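Local structure of starch synthase I (Hordeum vulgare, 4HLN) at residues Ile358-Gln363 / Ser387-Ile392; Leu432-Arg437 / Asp469-Met474; Gly158-Val163 / Tyr258-Ser263. The protein is a glycosyltransferase of the GT-B fold, built from two Rossmann-like domains that face each other across a cleft. One frame throughout, in Å; residues are numbered along the deposited sequence.

Contact 1: residues Ile358-Gln363 / Ser387-Ile392; sequences IVTVSQ and SVLNGI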
loop_
_atom_site.group_PDB
_atom_site.type_symbol
_atom_site.label_atom_id
_atom_site.label_comp_id
_atom_site.label_asym_id
_atom_site.label_seq_id
_atom_site.Cartn_x
_atom_site.Cartn_y
_atom_site.Cartn_z
ATOM N N ILE A 358 11.679 -0.732 8.195
ATOM C CA ILE A 358 10.963 -1.393 7.111
ATOM C C ILE A 358 9.460 -1.284 7.270
ATOM O O ILE A 358 8.900 -1.693 8.287
ATOM C CB ILE A 358 11.299 -2.888 7.038
ATOM C CG1 ILE A 358 12.795 -3.078 6.805
ATOM C CG2 ILE A 358 10.456 -3.579 5.939
ATOM C CD1 ILE A 358 13.246 -4.473 6.850
ATOM N N VAL A 359 8.810 -0.738 6.252
ATOM C CA VAL A 359 7.360 -0.665 6.214
ATOM C C VAL A 359 6.857 -1.645 5.163
ATOM O O VAL A 359 7.202 -1.552 3.986
ATOM C CB VAL A 359 6.891 0.756 5.863
ATOM C CG1 VAL A 359 5.386 0.793 5.686
ATOM C CG2 VAL A 359 7.341 1.741 6.941
ATOM N N THR A 360 6.034 -2.591 5.579
ATOM C CA THR A 360 5.740 -3.706 4.696
ATOM C C THR A 360 4.274 -4.102 4.675
ATOM O O THR A 360 3.605 -4.101 5.702
ATOM C CB THR A 360 6.597 -4.919 5.079
ATOM O OG1 THR A 360 6.043 -6.102 4.500
ATOM C CG2 THR A 360 6.640 -5.068 6.587
ATOM N N VAL A 361 3.782 -4.435 3.487
ATOM C CA VAL A 361 2.424 -4.947 3.324
ATOM C C VAL A 361 2.141 -6.172 4.212
ATOM O O VAL A 361 1.018 -6.378 4.674
ATOM C CB VAL A 361 2.190 -5.357 1.866
ATOM C CG1 VAL A 361 3.294 -6.311 1.424
ATOM C CG2 VAL A 361 0.805 -5.976 1.694
ATOM N N SER A 362 3.178 -6.963 4.458
ATOM C CA SER A 362 3.039 -8.251 5.107
ATOM C C SER A 362 2.764 -8.121 6.599
ATOM O O SER A 362 2.430 -9.111 7.259
ATOM C CB SER A 362 4.303 -9.087 4.873
ATOM O OG SER A 362 5.407 -8.563 5.596
ATOM N N GLN A 363 2.906 -6.907 7.125
ATOM C CA GLN A 363 2.667 -6.656 8.542
ATOM C C GLN A 363 1.285 -7.058 9.073
ATOM O O GLN A 363 1.181 -7.683 10.133
ATOM C CB GLN A 363 2.945 -5.207 8.882
ATOM C CG GLN A 363 4.218 -5.052 9.673
ATOM C CD GLN A 363 4.200 -5.876 10.939
ATOM O OE1 GLN A 363 3.366 -5.665 11.814
ATOM N NE2 GLN A 363 5.112 -6.832 11.036
ATOM N N SER A 387 11.973 -6.112 14.948
ATOM C CA SER A 387 11.953 -4.900 15.766
ATOM C C SER A 387 11.877 -3.597 14.965
ATOM O O SER A 387 11.640 -2.527 15.536
ATOM C CB SER A 387 13.174 -4.864 16.680
ATOM O OG SER A 387 14.368 -4.820 15.915
ATOM N N VAL A 388 12.087 -3.680 13.654
ATOM C CA VAL A 388 12.019 -2.485 12.820
ATOM C C VAL A 388 10.911 -2.530 11.785
ATOM O O VAL A 388 10.917 -1.739 10.842
ATOM C CB VAL A 388 13.368 -2.176 12.121
ATOM C CG1 VAL A 388 14.385 -1.724 13.148
ATOM C CG2 VAL A 388 13.881 -3.394 11.340
ATOM N N LEU A 389 9.957 -3.443 11.969
ATOM C CA LEU A 389 8.841 -3.587 11.031
ATOM C C LEU A 389 7.614 -2.772 11.410
ATOM O O LEU A 389 7.311 -2.604 12.595
ATOM C CB LEU A 389 8.435 -5.053 10.888
ATOM C CG LEU A 389 9.448 -6.000 10.253
ATOM C CD1 LEU A 389 8.817 -7.360 9.997
ATOM C CD2 LEU A 389 10.000 -5.413 8.966
ATOM N N ASN A 390 6.914 -2.278 10.389
ATOM C CA ASN A 390 5.651 -1.555 10.548
ATOM C C ASN A 390 4.819 -1.775 9.310
ATOM O O ASN A 390 5.357 -1.985 8.220
ATOM C CB ASN A 390 5.889 -0.053 10.713
ATOM C CG ASN A 390 6.880 0.276 11.823
ATOM O OD1 ASN A 390 8.101 0.400 11.596
ATOM N ND2 ASN A 390 6.358 0.426 13.031
ATOM N N GLY A 391 3.501 -1.723 9.468
ATOM C CA GLY A 391 2.616 -1.889 8.332
ATOM C C GLY A 391 2.521 -0.629 7.494
ATOM O O GLY A 391 2.864 0.463 7.953
ATOM N N ILE A 392 2.066 -0.781 6.255
ATOM C CA ILE A 392 1.799 0.370 5.405
ATOM C C ILE A 392 0.624 1.127 6.005
ATOM O O ILE A 392 -0.335 0.521 6.444
ATOM C CB ILE A 392 1.396 -0.050 3.982
ATOM C CG1 ILE A 392 2.290 -1.182 3.459
ATOM C CG2 ILE A 392 1.429 1.148 3.064
ATOM C CD1 ILE A 392 3.322 -0.748 2.456
#
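Strands 358-360 and 389-391 run parallel, 4.6 Å apart at closest approach, with I358 paired to L389 and V359 to N390. They close one edge of the mixed sheet of the N-terminal Rossmann-like domain, and 389-391 is the outermost strand on that side. Three backbone bonds alternate across the pair. I358 N donates to V388 O (2.9 Å), N390 N to I358 O, and T360 N to N390 O (2.8 Å). I358 and L389 lie side by side on one face of the sheet, pointing the same way, and the CD2 branch of L389 rests on CB and CG2 of I358. V359 and N390 point to the other face, where both touch I621 of helix 611-627. V359 CG1, anti to the backbone N (chi1 174°), reaches along the neighbouring strand to G391 O and I392 CA. N390 OD1 accepts a hydrogen bond from R357. Past the strand the chain turns, and V361 and S362 touch F524. T360 OG1 and S362 OG share a hydrogen bond inside this turn. Q363 CB lies 3.4 Å from G391 CA, and the bend at chi2 carries the amide back over the edge strand, with NE2 3.8 Å from L389 CB.

Contact 2: residues Leu432-Arg437 / Asp469-Met474; sequences LGLPVR and DVQFVM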
loop_
_atom_site.group_PDB
_atom_site.type_symbol
_atom_site.label_atom_id
_atom_site.label_comp_id
_atom_site.label_asym_id
_atom_site.label_seq_id
_atom_site.Cartn_x
_atom_site.Cartn_y
_atom_site.Cartn_z
ATOM N N LEU A 432 -31.961 -0.830 -5.287
ATOM C CA LEU A 432 -31.501 -2.147 -5.718
ATOM C C LEU A 432 -32.653 -3.133 -5.885
ATOM O O LEU A 432 -32.474 -4.224 -6.432
ATOM C CB LEU A 432 -30.471 -2.712 -4.737
ATOM C CG LEU A 432 -29.218 -1.860 -4.557
ATOM C CD1 LEU A 432 -28.383 -2.317 -3.386
ATOM C CD2 LEU A 432 -28.393 -1.860 -5.818
ATOM N N GLY A 433 -33.831 -2.751 -5.406
ATOM C CA GLY A 433 -35.005 -3.588 -5.546
ATOM C C GLY A 433 -35.113 -4.618 -4.437
ATOM O O GLY A 433 -35.815 -5.627 -4.554
ATOM N N LEU A 434 -34.405 -4.369 -3.347
ATOM C CA LEU A 434 -34.455 -5.271 -2.218
ATOM C C LEU A 434 -35.628 -4.960 -1.309
ATOM O O LEU A 434 -36.084 -3.812 -1.220
ATOM C CB LEU A 434 -33.163 -5.182 -1.427
ATOM C CG LEU A 434 -31.943 -5.734 -2.160
ATOM C CD1 LEU A 434 -30.678 -5.318 -1.429
ATOM C CD2 LEU A 434 -32.047 -7.255 -2.282
ATOM N N PRO A 435 -36.137 -5.998 -0.641
ATOM C CA PRO A 435 -37.111 -5.784 0.428
ATOM C C PRO A 435 -36.613 -4.732 1.439
ATOM O O PRO A 435 -35.542 -4.877 2.057
ATOM C CB PRO A 435 -37.239 -7.172 1.072
ATOM C CG PRO A 435 -36.144 -8.045 0.425
ATOM C CD PRO A 435 -35.907 -7.429 -0.909
ATOM N N VAL A 436 -37.397 -3.667 1.586
ATOM C CA VAL A 436 -37.043 -2.573 2.475
ATOM C C VAL A 436 -37.228 -2.949 3.937
ATOM O O VAL A 436 -38.232 -2.610 4.554
ATOM C CB VAL A 436 -37.850 -1.311 2.153
ATOM C CG1 VAL A 436 -37.474 -0.173 3.114
ATOM C CG2 VAL A 436 -37.611 -0.901 0.705
ATOM N N ARG A 437 -36.243 -3.643 4.490
ATOM C CA ARG A 437 -36.302 -4.078 5.875
ATOM C C ARG A 437 -35.147 -3.488 6.677
ATOM O O ARG A 437 -33.968 -3.676 6.347
ATOM C CB ARG A 437 -36.257 -5.597 5.937
ATOM C CG ARG A 437 -37.278 -6.273 5.058
ATOM C CD ARG A 437 -37.151 -7.777 5.189
ATOM N NE ARG A 437 -36.897 -8.173 6.574
ATOM C CZ ARG A 437 -36.217 -9.261 6.925
ATOM N NH1 ARG A 437 -35.723 -10.067 5.994
ATOM N NH2 ARG A 437 -36.029 -9.542 8.208
ATOM N N ASP A 469 -30.783 -15.062 6.986
ATOM C CA ASP A 469 -31.586 -13.911 6.597
ATOM C C ASP A 469 -30.700 -12.682 6.491
ATOM O O ASP A 469 -30.475 -11.981 7.479
ATOM C CB ASP A 469 -32.721 -13.650 7.585
ATOM C CG ASP A 469 -33.645 -12.533 7.120
ATOM O OD1 ASP A 469 -33.605 -12.201 5.910
ATOM O OD2 ASP A 469 -34.408 -11.991 7.955
ATOM N N VAL A 470 -30.192 -12.445 5.286
ATOM C CA VAL A 470 -29.328 -11.308 5.014
ATOM C C VAL A 470 -29.516 -10.863 3.579
ATOM O O VAL A 470 -30.019 -11.616 2.735
ATOM C CB VAL A 470 -27.829 -11.647 5.195
ATOM C CG1 VAL A 470 -27.553 -12.130 6.596
ATOM C CG2 VAL A 470 -27.385 -12.683 4.173
ATOM N N GLN A 471 -29.105 -9.631 3.310
ATOM C CA GLN A 471 -29.026 -9.143 1.946
ATOM C C GLN A 471 -27.556 -8.864 1.611
ATOM O O GLN A 471 -26.755 -8.519 2.478
ATOM C CB GLN A 471 -29.888 -7.897 1.768
ATOM C CG GLN A 471 -31.208 -7.969 2.516
ATOM C CD GLN A 471 -32.083 -6.772 2.249
ATOM O OE1 GLN A 471 -31.599 -5.637 2.170
ATOM N NE2 GLN A 471 -33.381 -7.013 2.087
ATOM N N PHE A 472 -27.200 -9.035 0.349
ATOM C CA PHE A 472 -25.815 -8.921 -0.052
ATOM C C PHE A 472 -25.728 -8.276 -1.419
ATOM O O PHE A 472 -26.227 -8.804 -2.403
ATOM C CB PHE A 472 -25.157 -10.297 -0.094
ATOM C CG PHE A 472 -23.735 -10.253 -0.530
ATOM C CD1 PHE A 472 -22.711 -10.222 0.401
ATOM C CD2 PHE A 472 -23.411 -10.211 -1.874
ATOM C CE1 PHE A 472 -21.384 -10.166 -0.002
ATOM C CE2 PHE A 472 -22.084 -10.153 -2.281
ATOM C CZ PHE A 472 -21.074 -10.130 -1.341
ATOM N N VAL A 473 -25.088 -7.123 -1.484
ATOM C CA VAL A 473 -24.906 -6.478 -2.766
ATOM C C VAL A 473 -23.425 -6.348 -3.049
ATOM O O VAL A 473 -22.643 -5.927 -2.193
ATOM C CB VAL A 473 -25.557 -5.086 -2.811
ATOM C CG1 VAL A 473 -25.135 -4.246 -1.597
ATOM C CG2 VAL A 473 -25.192 -4.381 -4.113
ATOM N N MET A 474 -23.024 -6.732 -4.246
ATOM C CA MET A 474 -21.664 -6.459 -4.632
ATOM C C MET A 474 -21.682 -5.658 -5.919
ATOM O O MET A 474 -22.517 -5.878 -6.789
ATOM C CB MET A 474 -20.831 -7.742 -4.728
ATOM C CG MET A 474 -21.250 -8.696 -5.815
ATOM S SD MET A 474 -20.440 -10.302 -5.645
ATOM C CE MET A 474 -18.719 -9.881 -5.890
#
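D469 OD2 is gripped by two nitrogens of R437, NH2 at 2.9 Å and NH1 at 3.0 Å. NH1 also donates to D469 OD1 (3.0 Å), which makes a salt bridge with two nitrogens facing two oxygens. The guanidinium meets the carboxylate end-on. The two planes are only 17° apart, and both oxygens accept on their syn lone pairs. R437 NH2 has a second anionic partner in D439, so the arginine is shared by two carboxylates, which would be expected to favour its positive charge. The bend at chi3 turns its chain toward D469.

A single straight bond joins the middle of the contact. Q471 NE2 donates to P435 O (3.0 Å, 162° at the hydrogen), in the carbonyl plane and on a lone pair. The amide is also held at its other end, because OE1 accepts from Q429 of helix 419-432. Its rotation is thereby fixed. With its chain extended beyond CG (chi2 -176°), Q471 slides past P435 and L434 in the opposite direction. P435 CG comes 3.4 Å from NE2, and L434 CD1 lies 3.7 Å from OE1.

The far end is apolar. L432 crosses V473 at about a right angle, and its CD1 meets V473 CG2 at 3.9 Å. G433, with positive phi, closes helix 419-432 in a Schellman motif. The segment then passes along strand 471-476 before the chain enters strand 442-446, its parallel neighbour. These two strands flank helix 455-466 in the chain, forming a beta-alpha-beta unit of the C-terminal Rossmann-like domain.

Contact 3: residues Gly158-Val163 / Tyr258-Ser263; sequences GHRVMV and YIYGQS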
loop_
_atom_site.group_PDB
_atom_site.type_symbol
_atom_site.label_atom_id
_atom_site.label_comp_id
_atom_site.label_asym_id
_atom_site.label_seq_id
_atom_site.Cartn_x
_atom_site.Cartn_y
_atom_site.Cartn_z
ATOM N N GLY A 158 5.581 20.683 6.114
ATOM C CA GLY A 158 6.801 21.467 6.244
ATOM C C GLY A 158 8.114 20.730 6.018
ATOM O O GLY A 158 9.190 21.296 6.199
ATOM N N HIS A 159 8.044 19.466 5.623
ATOM C CA HIS A 159 9.252 18.732 5.263
ATOM C C HIS A 159 9.745 19.163 3.897
ATOM O O HIS A 159 8.961 19.548 3.034
ATOM C CB HIS A 159 9.006 17.226 5.264
ATOM C CG HIS A 159 8.456 16.711 6.556
ATOM N ND1 HIS A 159 9.240 16.518 7.672
ATOM C CD2 HIS A 159 7.196 16.359 6.912
ATOM C CE1 HIS A 159 8.488 16.069 8.661
ATOM N NE2 HIS A 159 7.244 15.963 8.226
ATOM N N ARG A 160 11.057 19.104 3.707
ATOM C CA ARG A 160 11.626 19.308 2.391
ATOM C C ARG A 160 11.615 17.941 1.718
ATOM O O ARG A 160 12.261 17.021 2.194
ATOM C CB ARG A 160 13.050 19.840 2.494
ATOM C CG ARG A 160 13.420 20.694 1.295
ATOM C CD ARG A 160 14.912 20.803 1.133
ATOM N NE ARG A 160 15.236 21.547 -0.073
ATOM C CZ ARG A 160 16.473 21.864 -0.426
ATOM N NH1 ARG A 160 16.705 22.553 -1.538
ATOM N NH2 ARG A 160 17.473 21.495 0.354
ATOM N N VAL A 161 10.865 17.801 0.633
ATOM C CA VAL A 161 10.554 16.473 0.101
ATOM C C VAL A 161 10.966 16.328 -1.356
ATOM O O VAL A 161 10.548 17.108 -2.220
ATOM C CB VAL A 161 9.034 16.125 0.251
ATOM C CG1 VAL A 161 8.719 14.748 -0.353
ATOM C CG2 VAL A 161 8.599 16.192 1.713
ATOM N N MET A 162 11.793 15.324 -1.621
ATOM C CA MET A 162 12.211 15.030 -2.984
ATOM C C MET A 162 11.649 13.682 -3.425
ATOM O O MET A 162 11.571 12.754 -2.627
ATOM C CB MET A 162 13.739 15.039 -3.083
ATOM C CG MET A 162 14.281 14.662 -4.469
ATOM S SD MET A 162 16.092 14.709 -4.647
ATOM C CE MET A 162 16.436 16.385 -4.141
ATOM N N VAL A 163 11.234 13.575 -4.682
ATOM C CA VAL A 163 10.942 12.256 -5.237
ATOM C C VAL A 163 11.740 12.029 -6.491
ATOM O O VAL A 163 11.632 12.803 -7.446
ATOM C CB VAL A 163 9.488 12.076 -5.624
ATOM C CG1 VAL A 163 9.292 10.652 -6.152
ATOM C CG2 VAL A 163 8.586 12.360 -4.452
ATOM N N TYR A 258 19.948 25.696 -2.790
ATOM C CA TYR A 258 20.782 24.849 -1.922
ATOM C C TYR A 258 20.483 23.350 -2.035
ATOM O O TYR A 258 19.335 22.948 -2.170
ATOM C CB TYR A 258 20.658 25.284 -0.458
ATOM C CG TYR A 258 19.239 25.236 0.048
ATOM C CD1 TYR A 258 18.862 24.327 1.033
ATOM C CD2 TYR A 258 18.266 26.097 -0.471
ATOM C CE1 TYR A 258 17.555 24.274 1.498
ATOM C CE2 TYR A 258 16.957 26.053 -0.021
ATOM C CZ TYR A 258 16.599 25.136 0.965
ATOM O OH TYR A 258 15.287 25.076 1.423
ATOM N N ILE A 259 21.531 22.532 -1.966
ATOM C CA ILE A 259 21.380 21.082 -2.002
ATOM C C ILE A 259 20.618 20.535 -0.799
ATOM O O ILE A 259 20.420 21.226 0.196
ATOM C CB ILE A 259 22.732 20.368 -2.061
ATOM C CG1 ILE A 259 23.577 20.741 -0.855
ATOM C CG2 ILE A 259 23.479 20.674 -3.379
ATOM C CD1 ILE A 259 24.899 20.034 -0.861
ATOM N N TYR A 260 20.190 19.282 -0.900
ATOM C CA TYR A 260 19.457 18.631 0.185
ATOM C C TYR A 260 20.412 18.181 1.273
ATOM O O TYR A 260 20.052 18.144 2.452
ATOM C CB TYR A 260 18.679 17.417 -0.336
ATOM C CG TYR A 260 17.219 17.683 -0.647
ATOM C CD1 TYR A 260 16.848 18.634 -1.597
ATOM C CD2 TYR A 260 16.209 16.966 -0.013
ATOM C CE1 TYR A 260 15.513 18.861 -1.900
ATOM C CE2 TYR A 260 14.863 17.197 -0.301
ATOM C CZ TYR A 260 14.528 18.141 -1.248
ATOM O OH TYR A 260 13.207 18.377 -1.542
ATOM N N GLY A 261 21.627 17.814 0.866
ATOM C CA GLY A 261 22.647 17.393 1.801
ATOM C C GLY A 261 22.600 15.973 2.347
ATOM O O GLY A 261 22.006 15.069 1.744
ATOM N N GLN A 262 23.230 15.779 3.506
ATOM C CA GLN A 262 23.524 14.437 3.995
ATOM C C GLN A 262 22.815 14.012 5.274
ATOM O O GLN A 262 23.273 13.092 5.951
ATOM C CB GLN A 262 25.025 14.280 4.189
ATOM C CG GLN A 262 25.808 14.769 3.026
ATOM C CD GLN A 262 27.271 14.446 3.153
ATOM O OE1 GLN A 262 27.678 13.601 3.970
ATOM N NE2 GLN A 262 28.082 15.110 2.336
ATOM N N SER A 263 21.712 14.668 5.606
ATOM C CA SER A 263 20.908 14.261 6.756
ATOM C C SER A 263 19.519 13.887 6.287
ATOM O O SER A 263 18.504 14.366 6.807
ATOM C CB SER A 263 20.832 15.373 7.793
ATOM O OG SER A 263 22.118 15.651 8.311
HETATM O O HOH W 1 17.783 19.898 2.750
#
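R160 reaches from its strand into the loop 258-263, and its guanidinium is sandwiched between two tyrosine rings. CG is set anti to the backbone N and the chain is extended as far as NE, which carries the charged group out to the loop. Y260 lies flat on one face, with centres 4.0 Å apart and planes at 15°. Y258 covers the opposite face at 3.7 Å between centres, with planes at 23°. The R160-Y258 pair is a cation-pi contact.

The tightly packed part is centred on Y260. R160 CD stands 3.7 Å from the centroid of its ring over one face. M162 CE stands 3.6 Å from that centroid over the other, so a CH-pi contact is made on each side. The sulfur of M162 lies farther off, above the same face as its methyl, in a Met-aromatic contact. The Y260 hydroxyl is bonded to D209 of the next strand.

Toward solvent the contact is looser and mainly polar. The edge of the guanidinium faces the loop backbone. NH1 donates to Y258 O (2.7 Å) in a nearly straight bond of 171°. NH2 donates to I259 O (3.0 Å) from well above that carbonyl's plane. A water bridges NH2 and Y260 O, accepting from the arginine and donating to the carbonyl. Y258 itself is exposed and touches a crystal neighbour, so its exact placement may owe something to the lattice.

Strand 160-166 runs between strands 126-130 and 208-214 in the N-terminal sheet. R160 and M162 send their side chains to the face covered by loop 258-263, which joins helix 235-252 to strand 264-269, while V161 and V163 point away, onto helix 150-156.

Overall arrangement
Contacts 1 and 3 belong to the same mixed sheet, with centres 24 Å apart. Helix 611-627 links them: I621 and W624 touch contact 1, and E619 bonds H159 of contact 3. Contact 2 lies in the other domain, its centre 38 Å from contact 1 and 53 Å from contact 3, on the opposite side of the chain's centre from contact 3. The C147-C527 disulfide ties the two domains together. The glycan pocket, which includes F556, W569, T585 and S596, uses no residue of these contacts. Contact 2 is related to it through helix 576-592, which carries T585 and T589 of the pocket and also R591, bonded to D469 O.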